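Local coordinates for tail spike protein (Acinetobacter phage vB_AbaP_AS12, PDB 6EU4), which forms a trimeric tailspike of the phage particle and probably recognises and cleaves the capsular polysaccharide of its Acinetobacter baumannii host, at residues K358-T363 and N368-F373; S364-N369 and Y408-S413; R565-H568 and S572-P575. One frame throughout, in Å; residues are numbered along the deposited sequence.

Interaction 1 of 3, residues K358-T363 and N368-F373; sequences KYKPAT and NNNSMF
Asn370 holds CG between its backbone N and carbonyl carbon (chi1 70°), which stands its amide beside the aliphatic chain of Lys360; Asn368 swings CG round to lie opposite its own N (chi1 -176°), a torsion that sets its amide beside the proline ring with OD1 at Pro361 CB. Lys360 is extended beyond CG and runs alongside Asn370 in the same direction, its CE 3.7 Å from Asn370 ND2. Pro361 and Asn368 instead run antiparallel alongside each other, Pro361 CB lying 3.5 Å from Asn368 OD1. The proline ring also lies against the backbone, Pro361 CG 3.6 Å from Asn368 O.

Direct polar bonding between the segments is replaced by water. One water donates to Tyr359 O at 3.0 Å and accepts from Asn370 ND2 at 3.1 Å; a second donates to Thr363 O at 2.8 Å, with a weak bond from Asn368 ND2. The backbone makes an inverse gamma turn centred on Asn370 just before strand 371-376, one of the parallel strands of the beta-helix, so the contact closes the connecting loop against the start of that rung. The amide oxygens are engaged elsewhere, Asn368 OD1 by Gln335 and Asn370 OD1 by the backbone N of Phe438. The two segments thus meet by carbon-amide packing, with water linking backbone carbonyls to asparagine amide nitrogens, and the direct bonds to Gln335 and Phe438 add to the hold.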
ATOM      1  N   LYS A 358     -11.832 -24.941 -11.671  1.00 11.86           N
ATOM      2  CA  LYS A 358     -12.686 -25.988 -12.227  1.00 10.89           C
ATOM      3  C   LYS A 358     -13.467 -26.760 -11.168  1.00 11.26           C
ATOM      4  O   LYS A 358     -13.987 -27.846 -11.466  1.00 13.19           O
ATOM      5  CB  LYS A 358     -11.856 -26.973 -13.058  1.00 11.28           C
ATOM      6  CG  LYS A 358     -10.749 -27.664 -12.270  1.00 12.79           C
ATOM      7  CD  LYS A 358      -9.998 -28.696 -13.149  1.00 14.83           C
ATOM      8  CE  LYS A 358      -8.956 -29.443 -12.335  1.00 16.46           C
ATOM      9  NZ  LYS A 358      -8.171 -30.400 -13.168  1.00 15.40           N
ATOM     10  N   TYR A 359     -13.580 -26.237  -9.951  1.00 11.44           N
ATOM     11  CA  TYR A 359     -14.130 -26.992  -8.837  1.00 12.33           C
ATOM     12  C   TYR A 359     -15.476 -26.433  -8.393  1.00 13.20           C
ATOM     13  O   TYR A 359     -15.702 -25.218  -8.405  1.00 13.44           O
ATOM     14  CB  TYR A 359     -13.143 -27.007  -7.676  1.00 13.59           C
ATOM     15  CG  TYR A 359     -11.845 -27.657  -8.069  1.00 11.64           C
ATOM     16  CD1 TYR A 359     -11.767 -29.046  -8.185  1.00 12.77           C
ATOM     17  CD2 TYR A 359     -10.713 -26.907  -8.346  1.00 11.46           C
ATOM     18  CE1 TYR A 359     -10.615 -29.661  -8.539  1.00 11.61           C
ATOM     19  CE2 TYR A 359      -9.530 -27.527  -8.717  1.00 11.37           C
ATOM     20  CZ  TYR A 359      -9.506 -28.912  -8.818  1.00 11.80           C
ATOM     21  OH  TYR A 359      -8.367 -29.594  -9.174  1.00 13.22           O
ATOM     22  N   LYS A 360     -16.356 -27.340  -7.982  1.00 13.81           N
ATOM     23  CA  LYS A 360     -17.713 -27.001  -7.588  1.00 13.56           C
ATOM     24  C   LYS A 360     -18.095 -27.757  -6.326  1.00 15.10           C
ATOM     25  O   LYS A 360     -17.681 -28.912  -6.140  1.00 16.85           O
ATOM     26  CB  LYS A 360     -18.723 -27.342  -8.696  1.00 14.22           C
ATOM     27  CG  LYS A 360     -18.472 -26.588  -9.984  1.00 14.24           C
ATOM     28  CD  LYS A 360     -19.422 -26.980 -11.102  1.00 16.08           C
ATOM     29  CE  LYS A 360     -19.107 -26.159 -12.324  1.00 13.60           C
ATOM     30  NZ  LYS A 360     -19.989 -26.534 -13.482  1.00 14.68           N
ATOM     31  N   PRO A 361     -18.923 -27.155  -5.473  1.00 13.64           N
ATOM     32  CA  PRO A 361     -19.452 -27.871  -4.312  1.00 15.34           C
ATOM     33  C   PRO A 361     -20.519 -28.870  -4.720  1.00 18.34           C
ATOM     34  O   PRO A 361     -21.183 -28.730  -5.747  1.00 18.21           O
ATOM     35  CB  PRO A 361     -20.054 -26.745  -3.459  1.00 14.52           C
ATOM     36  CG  PRO A 361     -20.575 -25.778  -4.473  1.00 15.19           C
ATOM     37  CD  PRO A 361     -19.507 -25.802  -5.587  1.00 14.39           C
ATOM     38  N   ALA A 362     -20.698 -29.887  -3.875  1.00 20.45           N
ATOM     39  CA  ALA A 362     -21.753 -30.864  -4.123  1.00 24.61           C
ATOM     40  C   ALA A 362     -23.127 -30.207  -4.081  1.00 24.32           C
ATOM     41  O   ALA A 362     -23.997 -30.513  -4.905  1.00 22.55           O
ATOM     42  CB  ALA A 362     -21.680 -31.995  -3.091  1.00 24.93           C
ATOM     43  N   THR A 363     -23.334 -29.303  -3.126  1.00 20.10           N
ATOM     44  CA  THR A 363     -24.590 -28.580  -2.964  1.00 18.10           C
ATOM     45  C   THR A 363     -24.258 -27.123  -2.720  1.00 18.78           C
ATOM     46  O   THR A 363     -23.575 -26.808  -1.746  1.00 21.13           O
ATOM     47  CB  THR A 363     -25.391 -29.139  -1.793  1.00 25.59           C
ATOM     48  OG1 THR A 363     -25.727 -30.497  -2.079  1.00 28.38           O
ATOM     49  CG2 THR A 363     -26.668 -28.334  -1.582  1.00 28.68           C
ATOM     50  N   ASN A 368     -21.333 -20.985  -0.226  1.00 16.98           N
ATOM     51  CA  ASN A 368     -20.619 -22.181  -0.670  1.00 16.16           C
ATOM     52  C   ASN A 368     -20.888 -22.325  -2.170  1.00 15.17           C
ATOM     53  O   ASN A 368     -21.854 -22.974  -2.576  1.00 15.21           O
ATOM     54  CB  ASN A 368     -21.100 -23.399   0.105  1.00 17.38           C
ATOM     55  CG  ASN A 368     -20.331 -24.648  -0.233  1.00 19.52           C
ATOM     56  OD1 ASN A 368     -19.254 -24.599  -0.828  1.00 16.92           O
ATOM     57  ND2 ASN A 368     -20.859 -25.786   0.188  1.00 22.31           N
ATOM     58  N   ASN A 369     -20.064 -21.672  -2.988  1.00 14.50           N
ATOM     59  CA  ASN A 369     -20.370 -21.632  -4.413  1.00 14.12           C
ATOM     60  C   ASN A 369     -19.103 -21.507  -5.250  1.00 12.94           C
ATOM     61  O   ASN A 369     -18.006 -21.286  -4.737  1.00 13.32           O
ATOM     62  CB  ASN A 369     -21.358 -20.511  -4.728  1.00 14.94           C
ATOM     63  CG  ASN A 369     -20.925 -19.173  -4.154  1.00 17.86           C
ATOM     64  OD1 ASN A 369     -19.947 -18.586  -4.595  1.00 16.84           O
ATOM     65  ND2 ASN A 369     -21.668 -18.688  -3.162  1.00 18.71           N
ATOM     66  N   ASN A 370     -19.265 -21.708  -6.560  1.00 11.20           N
ATOM     67  CA  ASN A 370     -18.099 -21.836  -7.440  1.00 10.54           C
ATOM     68  C   ASN A 370     -17.734 -20.478  -8.034  1.00 12.18           C
ATOM     69  O   ASN A 370     -17.916 -20.207  -9.215  1.00 12.83           O
ATOM     70  CB  ASN A 370     -18.328 -22.889  -8.518  1.00 10.38           C
ATOM     71  CG  ASN A 370     -19.371 -22.496  -9.594  1.00 13.63           C
ATOM     72  OD1 ASN A 370     -20.461 -21.968  -9.310  1.00 14.66           O
ATOM     73  ND2 ASN A 370     -19.038 -22.816 -10.845  1.00 13.40           N
ATOM     74  N   SER A 371     -17.147 -19.642  -7.172  1.00 12.38           N
ATOM     75  CA  SER A 371     -16.698 -18.316  -7.545  1.00 11.83           C
ATOM     76  C   SER A 371     -15.273 -18.078  -7.067  1.00 10.56           C
ATOM     77  O   SER A 371     -14.882 -18.522  -5.985  1.00 12.29           O
ATOM     78  CB  SER A 371     -17.628 -17.234  -6.973  1.00 13.00           C
ATOM     79  OG  SER A 371     -17.727 -17.286  -5.555  1.00 13.61           O
HETATM   80  N   MSE A 372     -14.500 -17.342  -7.852  1.00 10.18           N
HETATM   81  CA  MSE A 372     -13.151 -17.027  -7.400  1.00  9.89           C
HETATM   82  C   MSE A 372     -13.178 -16.062  -6.217  1.00 10.75           C
HETATM   83  O   MSE A 372     -12.440 -16.262  -5.243  1.00 11.11           O
HETATM   84  CB  MSE A 372     -12.299 -16.461  -8.531  1.00  9.72           C
HETATM   85  CG  MSE A 372     -11.893 -17.509  -9.558  1.00  9.83           C
HETATM   86 SE   MSE A 372     -10.700 -18.908  -8.819  1.00 12.34          SE
HETATM   87  CE  MSE A 372     -12.039 -20.237  -8.288  1.00 12.04           C
ATOM     88  N   PHE A 373     -14.046 -15.048  -6.288  1.00 10.72           N
ATOM     89  CA  PHE A 373     -14.264 -14.105  -5.192  1.00 10.61           C
ATOM     90  C   PHE A 373     -15.678 -14.321  -4.702  1.00 11.00           C
ATOM     91  O   PHE A 373     -16.637 -13.976  -5.399  1.00 11.94           O
ATOM     92  CB  PHE A 373     -14.029 -12.662  -5.649  1.00 11.16           C
ATOM     93  CG  PHE A 373     -12.625 -12.422  -6.084  1.00 10.02           C
ATOM     94  CD1 PHE A 373     -11.639 -12.100  -5.151  1.00 12.85           C
ATOM     95  CD2 PHE A 373     -12.258 -12.571  -7.413  1.00 10.15           C
ATOM     96  CE1 PHE A 373     -10.327 -11.927  -5.544  1.00 12.02           C
ATOM     97  CE2 PHE A 373     -10.932 -12.385  -7.803  1.00 12.39           C
ATOM     98  CZ  PHE A 373      -9.972 -12.068  -6.864  1.00 12.83           C
TER
HETATM   99  O   HOH W   1     -16.258 -24.074 -11.100  1.00 12.28           O
HETATM  100  O   HOH W   2     -24.198 -25.569   0.739  1.00 38.40           O

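Interaction 2 of 3, residues S364-N369 and Y408-S413; sequences SSWNNN and YVEGGS
Trp366 and Asn369 meet Glu410 and Tyr408 where two neighbouring parts of a parallel beta-helix come together: the loop entering strand 371-376 packs against the end of the adjacent parallel strand 405-409 and the turn that follows it.

The packing is done by two pairs of flat groups. The Trp366 indole and the Glu410 carboxylate meet obliquely, their planes 41° apart, with Glu410 OE1 3.6 Å from Trp366 CE3. Glu410 is bent at chi2, which folds its carboxylate back toward the indole, and the same OE1 accepts a hydrogen bond from an outside partner, the backbone N of Ser377. The second pair is steeper: the Asn369 amide and the Tyr408 ring stand 74° apart, and Asn369 ND2 comes to 3.4 Å from Tyr408 CD2. Tyr408 also presents a ring edge to the backbone, its CE2 3.5 Å from Trp366 O, near the plane of the ring.

The hydrogen bonds that shape each turn are local to it. Residues Ser365 to Asn368 form a type I turn, and Ser365 O receives both Asn368 N and the side chain of Asn369. That second bond, Asn369 ND2 to Ser365 O, is 3.0 Å long and nearly straight at 168°, in the plane of both amide and carbonyl, so it fixes the rotation of the amide that faces Tyr408. Asn369 OD1 is taken by Ser371 OG, beyond the segment, leaving the amide gripped at both ends. Across the contact, Glu410 to Ser413 make a type I' turn whose two middle residues, Gly411 and Gly412, both have positive phi. Glu410 O is gripped twice there, by Ser413 N and by Ser413 OG, the hydroxyl lying 2.8 Å away.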
ATOM      1  N   SER A 364     -24.735 -26.245  -3.589  1.00 18.46           N
ATOM      2  CA  SER A 364     -24.334 -24.854  -3.504  1.00 18.10           C
ATOM      3  C   SER A 364     -25.255 -24.071  -2.575  1.00 17.14           C
ATOM      4  O   SER A 364     -26.387 -24.469  -2.290  1.00 18.91           O
ATOM      5  CB  SER A 364     -24.317 -24.221  -4.893  1.00 18.66           C
ATOM      6  OG  SER A 364     -25.631 -24.054  -5.406  1.00 22.98           O
ATOM      7  N   SER A 365     -24.741 -22.941  -2.097  1.00 16.70           N
ATOM      8  CA  SER A 365     -25.509 -22.030  -1.259  1.00 17.31           C
ATOM      9  C   SER A 365     -24.860 -20.658  -1.350  1.00 16.39           C
ATOM     10  O   SER A 365     -23.799 -20.496  -1.961  1.00 15.88           O
ATOM     11  CB  SER A 365     -25.563 -22.512   0.187  1.00 21.03           C
ATOM     12  OG  SER A 365     -24.281 -22.447   0.767  1.00 23.04           O
ATOM     13  N   TRP A 366     -25.484 -19.674  -0.696  1.00 17.19           N
ATOM     14  CA  TRP A 366     -24.957 -18.304  -0.729  1.00 19.85           C
ATOM     15  C   TRP A 366     -23.514 -18.219  -0.246  1.00 17.89           C
ATOM     16  O   TRP A 366     -22.770 -17.332  -0.682  1.00 18.66           O
ATOM     17  CB  TRP A 366     -25.846 -17.384   0.121  1.00 20.78           C
ATOM     18  CG  TRP A 366     -25.776 -17.698   1.566  1.00 21.33           C
ATOM     19  CD1 TRP A 366     -26.472 -18.674   2.222  1.00 23.49           C
ATOM     20  CD2 TRP A 366     -24.967 -17.049   2.557  1.00 21.30           C
ATOM     21  NE1 TRP A 366     -26.144 -18.675   3.558  1.00 25.83           N
ATOM     22  CE2 TRP A 366     -25.219 -17.688   3.785  1.00 22.42           C
ATOM     23  CE3 TRP A 366     -24.057 -15.985   2.527  1.00 18.57           C
ATOM     24  CZ2 TRP A 366     -24.595 -17.308   4.960  1.00 22.75           C
ATOM     25  CZ3 TRP A 366     -23.433 -15.617   3.693  1.00 18.65           C
ATOM     26  CH2 TRP A 366     -23.703 -16.272   4.898  1.00 22.99           C
ATOM     27  N   ASN A 367     -23.090 -19.091   0.674  1.00 16.44           N
ATOM     28  CA  ASN A 367     -21.733 -19.039   1.196  1.00 18.05           C
ATOM     29  C   ASN A 367     -20.908 -20.255   0.798  1.00 19.14           C
ATOM     30  O   ASN A 367     -19.886 -20.533   1.423  1.00 20.38           O
ATOM     31  CB  ASN A 367     -21.731 -18.901   2.723  1.00 20.56           C
ATOM     32  CG  ASN A 367     -22.344 -20.093   3.434  1.00 27.51           C
ATOM     33  OD1 ASN A 367     -22.989 -20.942   2.824  1.00 25.53           O
ATOM     34  ND2 ASN A 367     -22.169 -20.141   4.753  1.00 33.09           N
ATOM     35  N   ASN A 368     -21.333 -20.985  -0.226  1.00 16.98           N
ATOM     36  CA  ASN A 368     -20.619 -22.181  -0.670  1.00 16.16           C
ATOM     37  C   ASN A 368     -20.888 -22.325  -2.170  1.00 15.17           C
ATOM     38  O   ASN A 368     -21.854 -22.974  -2.576  1.00 15.21           O
ATOM     39  CB  ASN A 368     -21.100 -23.399   0.105  1.00 17.38           C
ATOM     40  CG  ASN A 368     -20.331 -24.648  -0.233  1.00 19.52           C
ATOM     41  OD1 ASN A 368     -19.254 -24.599  -0.828  1.00 16.92           O
ATOM     42  ND2 ASN A 368     -20.859 -25.786   0.188  1.00 22.31           N
ATOM     43  N   ASN A 369     -20.064 -21.672  -2.988  1.00 14.50           N
ATOM     44  CA  ASN A 369     -20.370 -21.632  -4.413  1.00 14.12           C
ATOM     45  C   ASN A 369     -19.103 -21.507  -5.250  1.00 12.94           C
ATOM     46  O   ASN A 369     -18.006 -21.286  -4.737  1.00 13.32           O
ATOM     47  CB  ASN A 369     -21.358 -20.511  -4.728  1.00 14.94           C
ATOM     48  CG  ASN A 369     -20.925 -19.173  -4.154  1.00 17.86           C
ATOM     49  OD1 ASN A 369     -19.947 -18.586  -4.595  1.00 16.84           O
ATOM     50  ND2 ASN A 369     -21.668 -18.688  -3.162  1.00 18.71           N
ATOM     51  N   TYR A 408     -19.164 -13.826  -6.886  1.00 10.43           N
ATOM     52  CA  TYR A 408     -20.519 -13.824  -6.375  1.00 11.10           C
ATOM     53  C   TYR A 408     -20.560 -12.816  -5.248  1.00 11.77           C
ATOM     54  O   TYR A 408     -19.727 -12.875  -4.335  1.00 12.97           O
ATOM     55  CB  TYR A 408     -20.930 -15.192  -5.852  1.00 13.20           C
ATOM     56  CG  TYR A 408     -22.325 -15.203  -5.282  1.00 11.92           C
ATOM     57  CD1 TYR A 408     -23.420 -14.951  -6.087  1.00 14.07           C
ATOM     58  CD2 TYR A 408     -22.542 -15.469  -3.942  1.00 13.89           C
ATOM     59  CE1 TYR A 408     -24.686 -14.963  -5.591  1.00 15.71           C
ATOM     60  CE2 TYR A 408     -23.835 -15.492  -3.436  1.00 15.74           C
ATOM     61  CZ  TYR A 408     -24.890 -15.248  -4.270  1.00 16.26           C
ATOM     62  OH  TYR A 408     -26.182 -15.241  -3.787  1.00 20.68           O
ATOM     63  N   VAL A 409     -21.502 -11.883  -5.328  1.00 11.52           N
ATOM     64  CA  VAL A 409     -21.555 -10.737  -4.434  1.00 11.18           C
ATOM     65  C   VAL A 409     -22.961 -10.658  -3.860  1.00 13.99           C
ATOM     66  O   VAL A 409     -23.929 -10.507  -4.612  1.00 13.19           O
ATOM     67  CB  VAL A 409     -21.190  -9.426  -5.159  1.00 11.17           C
ATOM     68  CG1 VAL A 409     -20.923  -8.327  -4.150  1.00 11.03           C
ATOM     69  CG2 VAL A 409     -19.980  -9.613  -6.078  1.00 12.37           C
ATOM     70  N   GLU A 410     -23.081 -10.733  -2.533  1.00 13.63           N
ATOM     71  CA  GLU A 410     -24.401 -10.794  -1.913  1.00 13.09           C
ATOM     72  C   GLU A 410     -24.415 -10.136  -0.540  1.00 13.29           C
ATOM     73  O   GLU A 410     -23.380  -9.767   0.028  1.00 14.14           O
ATOM     74  CB  GLU A 410     -24.882 -12.254  -1.800  1.00 15.45           C
ATOM     75  CG  GLU A 410     -24.223 -13.058  -0.695  1.00 18.67           C
ATOM     76  CD  GLU A 410     -24.941 -12.951   0.648  1.00 19.65           C
ATOM     77  OE1 GLU A 410     -24.299 -12.540   1.640  1.00 17.13           O
ATOM     78  OE2 GLU A 410     -26.155 -13.250   0.719  1.00 19.76           O
ATOM     79  N   GLY A 411     -25.630  -9.998  -0.001  1.00 14.31           N
ATOM     80  CA  GLY A 411     -25.832  -9.623   1.389  1.00 17.20           C
ATOM     81  C   GLY A 411     -25.228  -8.286   1.792  1.00 15.15           C
ATOM     82  O   GLY A 411     -24.591  -8.180   2.850  1.00 16.11           O
ATOM     83  N   GLY A 412     -25.451  -7.252   0.982  1.00 15.46           N
ATOM     84  CA  GLY A 412     -24.944  -5.927   1.259  1.00 18.09           C
ATOM     85  C   GLY A 412     -23.495  -5.704   0.884  1.00 15.51           C
ATOM     86  O   GLY A 412     -22.961  -4.624   1.162  1.00 16.34           O
ATOM     87  N   SER A 413     -22.842  -6.685   0.268  1.00 12.04           N
ATOM     88  CA  SER A 413     -21.430  -6.579  -0.080  1.00 11.94           C
ATOM     89  C   SER A 413     -21.215  -5.677  -1.291  1.00 13.31           C
ATOM     90  O   SER A 413     -22.140  -5.360  -2.043  1.00 13.50           O
ATOM     91  CB  SER A 413     -20.852  -7.947  -0.375  1.00 11.88           C
ATOM     92  OG  SER A 413     -20.905  -8.769   0.786  1.00 13.75           O
TER

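Interaction 3 of 3, residues R565-H568 and S572-P575; sequences RLYH and SLIP
Ser572 meets the other segment through its carbonyl, which a water joins to the backbone of His568: the water accepts from His568 N at 2.9 Å and lies 2.9 Å from Ser572 O, probably donating to it. The Ser572 hydroxyl turns elsewhere and bonds to the backbone N of Asp582 of the second subunit.

Leu573 follows and carries the apolar part of the contact. Its CB lies over one face of the Tyr567 ring, 3.9 Å from the ring centroid and 18° off the normal, which is the geometry of a CH-pi contact. The placement is offset toward the rim, where Tyr567 CE1 is 3.7 Å from Leu573 CB. Leu573 has CG opposite its carbonyl carbon (chi1 -68°), and the branch continues over the ring so that CD2 lies 3.8 Å from Tyr567 CD2. The backbone takes part too, with Leu573 CA 3.5 Å from Tyr567 CE1.

The stretch that makes this contact begins at the end of strand 564-565, one of the two edge strands of a six-stranded mixed sheet within the chain, and lies near the C-terminal end of the modelled chain, where contacts to both other subunits surround it. Leu573 packs on Leu573 of the third subunit, while Tyr567 packs on Phe590 of the second and His568 of the third, so the ring and its leucine sit among side chains of all three chains.

Ile574 passes the phenol end by its backbone, its carbonyl carbon C lying 3.6 Å from Tyr567 OH. Pro575 ends the segment, with its CA 3.4 Å from the same Tyr567 OH. Although this oxygen also lies near Pro575 N, the tertiary amide nitrogen of proline carries no hydrogen. Pro575 O is hydrogen-bonded to Ser588 OG of the second subunit.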
ATOM      1  N   ARG A 565     -43.073  11.748 -36.443  1.00 18.14           N
ATOM      2  CA  ARG A 565     -42.206  12.664 -37.175  1.00 17.04           C
ATOM      3  C   ARG A 565     -42.546  14.110 -36.837  1.00 15.97           C
ATOM      4  O   ARG A 565     -43.689  14.539 -36.993  1.00 17.75           O
ATOM      5  CB  ARG A 565     -42.346  12.421 -38.676  1.00 19.99           C
ATOM      6  CG  ARG A 565     -41.489  13.317 -39.561  1.00 23.39           C
ATOM      7  CD  ARG A 565     -41.625  12.876 -41.026  1.00 28.28           C
ATOM      8  NE  ARG A 565     -41.179  13.886 -41.981  1.00 34.04           N
ATOM      9  CZ  ARG A 565     -40.868  13.632 -43.256  1.00 35.70           C
ATOM     10  NH1 ARG A 565     -40.946  12.394 -43.735  1.00 38.80           N
ATOM     11  NH2 ARG A 565     -40.472  14.612 -44.054  1.00 34.15           N
ATOM     12  N   LEU A 566     -41.540  14.868 -36.410  1.00 17.82           N
ATOM     13  CA  LEU A 566     -41.764  16.239 -35.974  1.00 17.84           C
ATOM     14  C   LEU A 566     -42.001  17.171 -37.153  1.00 19.42           C
ATOM     15  O   LEU A 566     -41.387  17.045 -38.217  1.00 18.21           O
ATOM     16  CB  LEU A 566     -40.577  16.746 -35.159  1.00 17.67           C
ATOM     17  CG  LEU A 566     -40.256  15.973 -33.879  1.00 18.14           C
ATOM     18  CD1 LEU A 566     -39.142  16.675 -33.125  1.00 16.30           C
ATOM     19  CD2 LEU A 566     -41.498  15.845 -33.013  1.00 19.78           C
ATOM     20  N   TYR A 567     -42.901  18.122 -36.950  1.00 18.17           N
ATOM     21  CA  TYR A 567     -43.134  19.176 -37.922  1.00 18.41           C
ATOM     22  C   TYR A 567     -42.225  20.367 -37.629  1.00 18.54           C
ATOM     23  O   TYR A 567     -42.075  20.783 -36.476  1.00 19.18           O
ATOM     24  CB  TYR A 567     -44.597  19.611 -37.866  1.00 17.72           C
ATOM     25  CG  TYR A 567     -45.635  18.665 -38.434  1.00 17.78           C
ATOM     26  CD1 TYR A 567     -45.379  17.888 -39.553  1.00 19.44           C
ATOM     27  CD2 TYR A 567     -46.908  18.622 -37.885  1.00 18.01           C
ATOM     28  CE1 TYR A 567     -46.371  17.074 -40.110  1.00 20.39           C
ATOM     29  CE2 TYR A 567     -47.899  17.808 -38.415  1.00 21.09           C
ATOM     30  CZ  TYR A 567     -47.626  17.034 -39.530  1.00 20.75           C
ATOM     31  OH  TYR A 567     -48.631  16.253 -40.070  1.00 21.80           O
ATOM     32  N   HIS A 568     -41.608  20.919 -38.675  1.00 17.95           N
ATOM     33  CA  HIS A 568     -40.715  22.062 -38.507  1.00 16.21           C
ATOM     34  C   HIS A 568     -40.773  22.934 -39.754  1.00 17.90           C
ATOM     35  O   HIS A 568     -41.367  22.555 -40.771  1.00 20.72           O
ATOM     36  CB  HIS A 568     -39.280  21.612 -38.245  1.00 16.08           C
ATOM     37  CG  HIS A 568     -38.699  20.821 -39.370  1.00 18.06           C
ATOM     38  ND1 HIS A 568     -38.116  21.410 -40.474  1.00 19.55           N
ATOM     39  CD2 HIS A 568     -38.629  19.483 -39.572  1.00 19.92           C
ATOM     40  CE1 HIS A 568     -37.692  20.466 -41.297  1.00 21.23           C
ATOM     41  NE2 HIS A 568     -38.003  19.287 -40.778  1.00 20.15           N
ATOM     42  N   SER A 572     -42.715  20.523 -45.462  1.00 26.92           N
ATOM     43  CA  SER A 572     -44.165  20.466 -45.527  1.00 24.78           C
ATOM     44  C   SER A 572     -44.689  19.670 -44.326  1.00 23.43           C
ATOM     45  O   SER A 572     -43.935  18.997 -43.614  1.00 24.09           O
ATOM     46  CB  SER A 572     -44.616  19.822 -46.837  1.00 26.38           C
ATOM     47  OG  SER A 572     -44.197  20.578 -47.973  1.00 26.86           O
ATOM     48  N   LEU A 573     -45.990  19.750 -44.099  1.00 22.90           N
ATOM     49  CA  LEU A 573     -46.641  19.021 -43.007  1.00 22.95           C
ATOM     50  C   LEU A 573     -47.510  17.937 -43.636  1.00 24.92           C
ATOM     51  O   LEU A 573     -48.654  18.197 -44.019  1.00 25.81           O
ATOM     52  CB  LEU A 573     -47.466  19.959 -42.130  1.00 23.55           C
ATOM     53  CG  LEU A 573     -46.703  20.984 -41.280  1.00 24.34           C
ATOM     54  CD1 LEU A 573     -46.204  22.130 -42.126  1.00 23.30           C
ATOM     55  CD2 LEU A 573     -47.618  21.510 -40.177  1.00 25.51           C
ATOM     56  N   ILE A 574     -46.968  16.728 -43.731  1.00 23.80           N
ATOM     57  CA  ILE A 574     -47.649  15.596 -44.350  1.00 25.12           C
ATOM     58  C   ILE A 574     -48.099  14.655 -43.232  1.00 23.28           C
ATOM     59  O   ILE A 574     -47.251  14.035 -42.579  1.00 22.96           O
ATOM     60  CB  ILE A 574     -46.749  14.865 -45.356  1.00 27.00           C
ATOM     61  CG1 ILE A 574     -46.113  15.854 -46.339  1.00 28.06           C
ATOM     62  CG2 ILE A 574     -47.557  13.810 -46.122  1.00 26.69           C
ATOM     63  CD1 ILE A 574     -47.112  16.719 -47.089  1.00 31.94           C
ATOM     64  N   PRO A 575     -49.397  14.513 -42.977  1.00 24.72           N
ATOM     65  CA  PRO A 575     -49.850  13.659 -41.869  1.00 24.76           C
ATOM     66  C   PRO A 575     -49.528  12.192 -42.096  1.00 25.42           C
ATOM     67  O   PRO A 575     -49.412  11.714 -43.230  1.00 26.90           O
ATOM     68  CB  PRO A 575     -51.372  13.864 -41.848  1.00 28.25           C
ATOM     69  CG  PRO A 575     -51.657  14.994 -42.693  1.00 30.67           C
ATOM     70  CD  PRO A 575     -50.514  15.199 -43.635  1.00 28.51           C
TER
HETATM   71  O   HOH W   3     -43.078  20.304 -41.119  1.00 20.10           O

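In the fold
Interactions 1 and 2 are neighbours, their centres about 11 Å apart, and they share Asn368 and Asn369 because the loop between strands 351-355 and 371-376 contributes to both. They also touch through the adjacent strands 371-376 and 405-409, where Phe373 O and Tyr408 N are 2.9 Å apart, a probable hydrogen bond. Interaction 3 lies far along the spike, its centre about 60 Å from that of interaction 1 and 55 Å from that of interaction 2; the nearest atoms are about 47 and 42 Å apart. Its segments, 565-568 and 572-575, contact both other subunits, whereas those of interactions 1 and 2 contact none.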